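Local structure of 16L protein (6TQP) at residues F12-Y23 with K34-L44. The protein probably inhibits apoptosis of the infected host cell as a poxviral Bcl-2-like protein of the M11L family. Sequence-based numbering, arbitrary orientation.
Sequences FNNSIKNVIVFY and KMLSCYENKLL
Asn18 ND2 donates to Glu40 OE2 over 3.1 Å, and the N-H...O angle of 176° makes this bond nearly straight. The acceptor lies in the amide plane of Asn18, whereas the amide reaches the carboxylate from above its plane, the two planes standing 79° apart. Next to this bond, Val19 drives CG2 against the helix backbone, 3.3 Å from Glu40 O, while CG1 rests on Leu44 CA. Phe22, its CG anti to the backbone N (chi1 -176°), sets its ring against the loop 34-37. There Leu36 CD1 makes a CH-pi contact over one face, 4.0 Å from the ring centroid, and Met35 SD lies at the edge in a Met-aromatic contact. At the opposite end of the contact, Tyr39 OH meets the edge of the Phe12 ring, 3.5 Å from CE2; Ile141 of helix 137-148 touches both aromatic residues.

The Glu40 carboxylate is itself positioned by Ser37 N, which donates to Glu40 OE1 (2.9 Å); in the reciprocal bond of this capping box, Glu40 N donates to Ser37 OG (3.1 Å) and so caps the helix. Ser15 OG, nearby, bonds Ser9 OG and Asn11 O. The carboxylate of Glu40 thus completes the capping box at the start of helix 38-68 and bonds Asn18 of helix 12-27 within the Bcl-2-like helical bundle; Asn18 ND2 and Ser37 N probably stabilise its negative charge.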
ATOM      1  N   PHE A  12      -5.615 -14.860  -8.014  1.00 41.33           N
ATOM      2  CA  PHE A  12      -4.842 -13.627  -8.192  1.00 39.79           C
ATOM      3  C   PHE A  12      -4.950 -12.694  -6.990  1.00 35.77           C
ATOM      4  O   PHE A  12      -3.957 -12.070  -6.590  1.00 32.24           O
ATOM      5  CB  PHE A  12      -5.303 -12.913  -9.461  1.00 37.87           C
ATOM      6  CG  PHE A  12      -4.960 -13.656 -10.719  1.00 50.53           C
ATOM      7  CD1 PHE A  12      -5.953 -14.217 -11.508  1.00 59.31           C
ATOM      8  CD2 PHE A  12      -3.636 -13.820 -11.095  1.00 57.85           C
ATOM      9  CE1 PHE A  12      -5.629 -14.914 -12.660  1.00 83.27           C
ATOM     10  CE2 PHE A  12      -3.308 -14.514 -12.245  1.00 90.91           C
ATOM     11  CZ  PHE A  12      -4.305 -15.062 -13.027  1.00 95.93           C
ATOM     12  N   ASN A  13      -6.150 -12.557  -6.418  1.00 33.18           N
ATOM     13  CA  ASN A  13      -6.299 -11.721  -5.230  1.00 35.38           C
ATOM     14  C   ASN A  13      -5.392 -12.212  -4.110  1.00 28.53           C
ATOM     15  O   ASN A  13      -4.721 -11.412  -3.452  1.00 32.70           O
ATOM     16  CB  ASN A  13      -7.758 -11.709  -4.765  1.00 33.69           C
ATOM     17  CG  ASN A  13      -8.684 -11.043  -5.761  1.00 36.81           C
ATOM     18  OD1 ASN A  13      -8.272 -10.660  -6.854  1.00 42.66           O
ATOM     19  ND2 ASN A  13      -9.947 -10.893  -5.378  1.00 33.74           N
ATOM     20  N   ASN A  14      -5.355 -13.530  -3.891  1.00 31.47           N
ATOM     21  CA  ASN A  14      -4.483 -14.100  -2.873  1.00 33.32           C
ATOM     22  C   ASN A  14      -3.016 -13.802  -3.165  1.00 30.26           C
ATOM     23  O   ASN A  14      -2.239 -13.513  -2.246  1.00 32.87           O
ATOM     24  CB  ASN A  14      -4.724 -15.601  -2.787  1.00 34.88           C
ATOM     25  CG  ASN A  14      -3.904 -16.256  -1.699  1.00 39.05           C
ATOM     26  OD1 ASN A  14      -4.079 -15.971  -0.513  1.00 43.49           O
ATOM     27  ND2 ASN A  14      -3.018 -17.155  -2.096  1.00 33.80           N
ATOM     28  N   SER A  15      -2.612 -13.873  -4.436  1.00 29.02           N
ATOM     29  CA  SER A  15      -1.228 -13.561  -4.794  1.00 31.61           C
ATOM     30  C   SER A  15      -0.865 -12.147  -4.366  1.00 38.62           C
ATOM     31  O   SER A  15       0.170 -11.920  -3.726  1.00 29.56           O
ATOM     32  CB  SER A  15      -1.013 -13.722  -6.305  1.00 32.48           C
ATOM     33  OG  SER A  15      -1.254 -15.049  -6.737  1.00 40.74           O
ATOM     34  N   ILE A  16      -1.712 -11.179  -4.717  1.00 26.95           N
ATOM     35  CA  ILE A  16      -1.450  -9.788  -4.366  1.00 25.06           C
ATOM     36  C   ILE A  16      -1.440  -9.604  -2.853  1.00 27.33           C
ATOM     37  O   ILE A  16      -0.578  -8.905  -2.308  1.00 31.12           O
ATOM     38  CB  ILE A  16      -2.481  -8.866  -5.057  1.00 28.59           C
ATOM     39  CG1 ILE A  16      -2.199  -8.774  -6.556  1.00 28.69           C
ATOM     40  CG2 ILE A  16      -2.464  -7.469  -4.470  1.00 28.78           C
ATOM     41  CD1 ILE A  16      -0.839  -8.211  -6.913  1.00 33.82           C
ATOM     42  N   LYS A  17      -2.401 -10.203  -2.149  1.00 26.88           N
ATOM     43  CA  LYS A  17      -2.422 -10.075  -0.694  1.00 24.80           C
ATOM     44  C   LYS A  17      -1.113 -10.576  -0.090  1.00 30.30           C
ATOM     45  O   LYS A  17      -0.525  -9.924   0.778  1.00 31.61           O
ATOM     46  CB  LYS A  17      -3.600 -10.845  -0.103  1.00 28.32           C
ATOM     47  CG  LYS A  17      -3.780 -10.634   1.410  1.00 36.93           C
ATOM     48  CD  LYS A  17      -4.601 -11.728   2.071  1.00 76.51           C
ATOM     49  CE  LYS A  17      -3.815 -13.020   2.210  1.00116.37           C
ATOM     50  NZ  LYS A  17      -4.116 -13.703   3.491  1.00122.08           N
ATOM     51  N   ASN A  18      -0.652 -11.740  -0.538  1.00 27.59           N
ATOM     52  CA  ASN A  18       0.594 -12.291  -0.014  1.00 34.19           C
ATOM     53  C   ASN A  18       1.761 -11.376  -0.323  1.00 31.09           C
ATOM     54  O   ASN A  18       2.646 -11.175   0.520  1.00 31.97           O
ATOM     55  CB  ASN A  18       0.835 -13.681  -0.596  1.00 29.99           C
ATOM     56  CG  ASN A  18      -0.046 -14.718   0.030  1.00 30.35           C
ATOM     57  OD1 ASN A  18      -0.582 -14.504   1.118  1.00 36.86           O
ATOM     58  ND2 ASN A  18      -0.197 -15.860  -0.633  1.00 34.41           N
ATOM     59  N   VAL A  19       1.774 -10.793  -1.524  1.00 26.04           N
ATOM     60  CA  VAL A  19       2.889  -9.939  -1.925  1.00 23.21           C
ATOM     61  C   VAL A  19       2.939  -8.690  -1.052  1.00 29.00           C
ATOM     62  O   VAL A  19       4.015  -8.247  -0.630  1.00 28.66           O
ATOM     63  CB  VAL A  19       2.777  -9.589  -3.425  1.00 24.31           C
ATOM     64  CG1 VAL A  19       3.720  -8.445  -3.786  1.00 33.54           C
ATOM     65  CG2 VAL A  19       3.089 -10.817  -4.283  1.00 28.57           C
ATOM     66  N   ILE A  20       1.776  -8.109  -0.753  1.00 27.10           N
ATOM     67  CA  ILE A  20       1.749  -6.863   0.009  1.00 25.00           C
ATOM     68  C   ILE A  20       2.244  -7.097   1.435  1.00 26.29           C
ATOM     69  O   ILE A  20       3.064  -6.329   1.958  1.00 31.45           O
ATOM     70  CB  ILE A  20       0.337  -6.261  -0.018  1.00 29.00           C
ATOM     71  CG1 ILE A  20       0.007  -5.812  -1.449  1.00 29.04           C
ATOM     72  CG2 ILE A  20       0.236  -5.069   0.952  1.00 28.77           C
ATOM     73  CD1 ILE A  20      -1.440  -5.423  -1.653  1.00 36.61           C
ATOM     74  N   VAL A  21       1.752  -8.152   2.082  1.00 28.59           N
ATOM     75  CA  VAL A  21       2.184  -8.447   3.447  1.00 29.52           C
ATOM     76  C   VAL A  21       3.681  -8.699   3.474  1.00 36.51           C
ATOM     77  O   VAL A  21       4.397  -8.189   4.343  1.00 39.40           O
ATOM     78  CB  VAL A  21       1.394  -9.639   4.012  1.00 38.15           C
ATOM     79  CG1 VAL A  21       1.939 -10.060   5.391  1.00 38.34           C
ATOM     80  CG2 VAL A  21      -0.076  -9.275   4.103  1.00 32.42           C
ATOM     81  N   PHE A  22       4.177  -9.484   2.516  1.00 36.10           N
ATOM     82  CA  PHE A  22       5.605  -9.756   2.436  1.00 35.04           C
ATOM     83  C   PHE A  22       6.394  -8.468   2.253  1.00 36.49           C
ATOM     84  O   PHE A  22       7.402  -8.234   2.933  1.00 33.88           O
ATOM     85  CB  PHE A  22       5.870 -10.722   1.287  1.00 30.94           C
ATOM     86  CG  PHE A  22       7.305 -11.151   1.173  1.00 33.23           C
ATOM     87  CD1 PHE A  22       8.223 -10.364   0.498  1.00 36.53           C
ATOM     88  CD2 PHE A  22       7.730 -12.346   1.730  1.00 36.43           C
ATOM     89  CE1 PHE A  22       9.547 -10.757   0.383  1.00 34.96           C
ATOM     90  CE2 PHE A  22       9.054 -12.747   1.624  1.00 35.55           C
ATOM     91  CZ  PHE A  22       9.965 -11.952   0.954  1.00 35.10           C
ATOM     92  N   TYR A  23       5.936  -7.607   1.341  1.00 31.95           N
ATOM     93  CA  TYR A  23       6.652  -6.368   1.046  1.00 29.93           C
ATOM     94  C   TYR A  23       6.701  -5.458   2.267  1.00 35.41           C
ATOM     95  O   TYR A  23       7.770  -4.959   2.651  1.00 37.86           O
ATOM     96  CB  TYR A  23       5.980  -5.651  -0.128  1.00 29.32           C
ATOM     97  CG  TYR A  23       6.668  -4.355  -0.493  1.00 32.54           C
ATOM     98  CD1 TYR A  23       8.004  -4.342  -0.890  1.00 49.17           C
ATOM     99  CD2 TYR A  23       6.000  -3.147  -0.415  1.00 35.40           C
ATOM    100  CE1 TYR A  23       8.641  -3.158  -1.216  1.00 41.00           C
ATOM    101  CE2 TYR A  23       6.629  -1.960  -0.741  1.00 34.42           C
ATOM    102  CZ  TYR A  23       7.941  -1.969  -1.149  1.00 39.42           C
ATOM    103  OH  TYR A  23       8.548  -0.772  -1.461  1.00 44.02           O
ATOM    104  N   LYS A  34       6.368 -16.181   5.975  1.00 57.81           N
ATOM    105  CA  LYS A  34       6.023 -17.007   4.830  1.00 60.42           C
ATOM    106  C   LYS A  34       6.722 -16.423   3.611  1.00 55.70           C
ATOM    107  O   LYS A  34       6.781 -15.199   3.454  1.00 52.64           O
ATOM    108  CB  LYS A  34       4.496 -17.054   4.619  1.00 60.57           C
ATOM    109  CG  LYS A  34       4.031 -17.987   3.508  1.00100.24           C
ATOM    110  CD  LYS A  34       2.566 -18.378   3.687  1.00103.44           C
ATOM    111  CE  LYS A  34       2.076 -19.291   2.569  1.00108.87           C
ATOM    112  NZ  LYS A  34       1.883 -18.568   1.275  1.00109.00           N
ATOM    113  N   MET A  35       7.272 -17.295   2.770  1.00 44.61           N
ATOM    114  CA  MET A  35       7.952 -16.856   1.563  1.00 38.73           C
ATOM    115  C   MET A  35       6.950 -16.829   0.413  1.00 42.82           C
ATOM    116  O   MET A  35       5.768 -17.135   0.578  1.00 41.19           O
ATOM    117  CB  MET A  35       9.151 -17.760   1.260  1.00 45.55           C
ATOM    118  CG  MET A  35      10.244 -17.728   2.344  1.00 42.52           C
ATOM    119  SD  MET A  35      10.991 -16.099   2.571  1.00 49.28           S
ATOM    120  CE  MET A  35      11.859 -15.869   1.015  1.00 52.07           C
ATOM    121  N   LEU A  36       7.413 -16.437  -0.767  1.00 35.61           N
ATOM    122  CA  LEU A  36       6.523 -16.235  -1.899  1.00 35.69           C
ATOM    123  C   LEU A  36       6.702 -17.336  -2.936  1.00 36.13           C
ATOM    124  O   LEU A  36       7.778 -17.928  -3.070  1.00 32.92           O
ATOM    125  CB  LEU A  36       6.759 -14.865  -2.550  1.00 29.10           C
ATOM    126  CG  LEU A  36       6.536 -13.650  -1.649  1.00 33.72           C
ATOM    127  CD1 LEU A  36       6.822 -12.373  -2.407  1.00 31.43           C
ATOM    128  CD2 LEU A  36       5.120 -13.625  -1.077  1.00 33.33           C
ATOM    129  N   SER A  37       5.623 -17.594  -3.669  1.00 33.71           N
ATOM    130  CA  SER A  37       5.679 -18.458  -4.829  1.00 31.86           C
ATOM    131  C   SER A  37       6.448 -17.777  -5.953  1.00 31.66           C
ATOM    132  O   SER A  37       6.765 -16.591  -5.897  1.00 30.64           O
ATOM    133  CB  SER A  37       4.276 -18.779  -5.325  1.00 31.55           C
ATOM    134  OG  SER A  37       3.669 -17.582  -5.787  1.00 31.60           O
ATOM    135  N   CYS A  38       6.717 -18.549  -7.007  1.00 32.86           N
ATOM    136  CA  CYS A  38       7.381 -18.006  -8.190  1.00 33.09           C
ATOM    137  C   CYS A  38       6.592 -16.842  -8.772  1.00 35.95           C
ATOM    138  O   CYS A  38       7.153 -15.795  -9.119  1.00 31.19           O
ATOM    139  CB  CYS A  38       7.539 -19.104  -9.236  1.00 34.79           C
ATOM    140  SG  CYS A  38       8.204 -18.535 -10.783  1.00 36.57           S
ATOM    141  N   TYR A  39       5.279 -17.015  -8.890  1.00 31.03           N
ATOM    142  CA  TYR A  39       4.452 -15.977  -9.493  1.00 29.92           C
ATOM    143  C   TYR A  39       4.386 -14.751  -8.593  1.00 28.42           C
ATOM    144  O   TYR A  39       4.523 -13.612  -9.055  1.00 30.38           O
ATOM    145  CB  TYR A  39       3.057 -16.527  -9.771  1.00 43.48           C
ATOM    146  CG  TYR A  39       2.146 -15.507 -10.408  1.00 32.19           C
ATOM    147  CD1 TYR A  39       2.367 -15.073 -11.710  1.00 39.69           C
ATOM    148  CD2 TYR A  39       1.079 -14.974  -9.709  1.00 36.89           C
ATOM    149  CE1 TYR A  39       1.541 -14.145 -12.295  1.00 56.75           C
ATOM    150  CE2 TYR A  39       0.243 -14.051 -10.291  1.00 37.09           C
ATOM    151  CZ  TYR A  39       0.485 -13.636 -11.581  1.00 49.54           C
ATOM    152  OH  TYR A  39      -0.337 -12.706 -12.160  1.00 44.53           O
ATOM    153  N   GLU A  40       4.192 -14.969  -7.291  1.00 28.47           N
ATOM    154  CA  GLU A  40       4.153 -13.850  -6.358  1.00 29.80           C
ATOM    155  C   GLU A  40       5.476 -13.097  -6.355  1.00 26.86           C
ATOM    156  O   GLU A  40       5.497 -11.863  -6.290  1.00 31.63           O
ATOM    157  CB  GLU A  40       3.807 -14.358  -4.952  1.00 31.63           C
ATOM    158  CG  GLU A  40       2.409 -14.923  -4.834  1.00 33.45           C
ATOM    159  CD  GLU A  40       2.235 -15.826  -3.633  1.00 36.58           C
ATOM    160  OE1 GLU A  40       3.236 -16.111  -2.923  1.00 30.15           O
ATOM    161  OE2 GLU A  40       1.089 -16.275  -3.419  1.00 31.08           O
ATOM    162  N   ASN A  41       6.599 -13.821  -6.448  1.00 28.69           N
ATOM    163  CA  ASN A  41       7.891 -13.152  -6.447  1.00 28.64           C
ATOM    164  C   ASN A  41       8.036 -12.243  -7.661  1.00 31.57           C
ATOM    165  O   ASN A  41       8.632 -11.162  -7.571  1.00 30.98           O
ATOM    166  CB  ASN A  41       9.014 -14.191  -6.402  1.00 30.42           C
ATOM    167  CG  ASN A  41      10.368 -13.559  -6.292  1.00 31.26           C
ATOM    168  OD1 ASN A  41      10.696 -12.951  -5.284  1.00 30.98           O
ATOM    169  ND2 ASN A  41      11.168 -13.702  -7.332  1.00 32.55           N
ATOM    170  N   LYS A  42       7.486 -12.656  -8.804  1.00 31.89           N
ATOM    171  CA  LYS A  42       7.510 -11.791  -9.979  1.00 34.54           C
ATOM    172  C   LYS A  42       6.744 -10.503  -9.714  1.00 28.33           C
ATOM    173  O   LYS A  42       7.214  -9.408 -10.044  1.00 30.07           O
ATOM    174  CB  LYS A  42       6.921 -12.525 -11.183  1.00 36.83           C
ATOM    175  CG  LYS A  42       7.830 -13.602 -11.753  1.00 41.70           C
ATOM    176  CD  LYS A  42       7.105 -14.416 -12.817  1.00 42.11           C
ATOM    177  CE  LYS A  42       8.011 -15.464 -13.448  1.00 45.20           C
ATOM    178  NZ  LYS A  42       9.084 -14.831 -14.273  1.00 47.43           N
ATOM    179  N   LEU A  43       5.576 -10.618  -9.088  1.00 28.43           N
ATOM    180  CA  LEU A  43       4.779  -9.435  -8.787  1.00 33.26           C
ATOM    181  C   LEU A  43       5.474  -8.557  -7.763  1.00 29.40           C
ATOM    182  O   LEU A  43       5.399  -7.325  -7.838  1.00 32.80           O
ATOM    183  CB  LEU A  43       3.411  -9.849  -8.272  1.00 25.10           C
ATOM    184  CG  LEU A  43       2.532 -10.641  -9.243  1.00 33.73           C
ATOM    185  CD1 LEU A  43       1.251 -11.041  -8.551  1.00 33.13           C
ATOM    186  CD2 LEU A  43       2.207  -9.865 -10.518  1.00 32.82           C
ATOM    187  N   LEU A  44       6.129  -9.176  -6.782  1.00 27.52           N
ATOM    188  CA  LEU A  44       6.899  -8.419  -5.801  1.00 31.84           C
ATOM    189  C   LEU A  44       7.934  -7.527  -6.479  1.00 34.05           C
ATOM    190  O   LEU A  44       8.041  -6.333  -6.169  1.00 36.01           O
ATOM    191  CB  LEU A  44       7.583  -9.377  -4.819  1.00 25.66           C
ATOM    192  CG  LEU A  44       8.543  -8.669  -3.854  1.00 27.24           C
ATOM    193  CD1 LEU A  44       7.815  -7.799  -2.861  1.00 38.05           C
ATOM    194  CD2 LEU A  44       9.432  -9.699  -3.146  1.00 31.49           C
TER
HETATM  195  O   HOH W   1      -0.383 -16.915  -5.382  1.00 43.97           O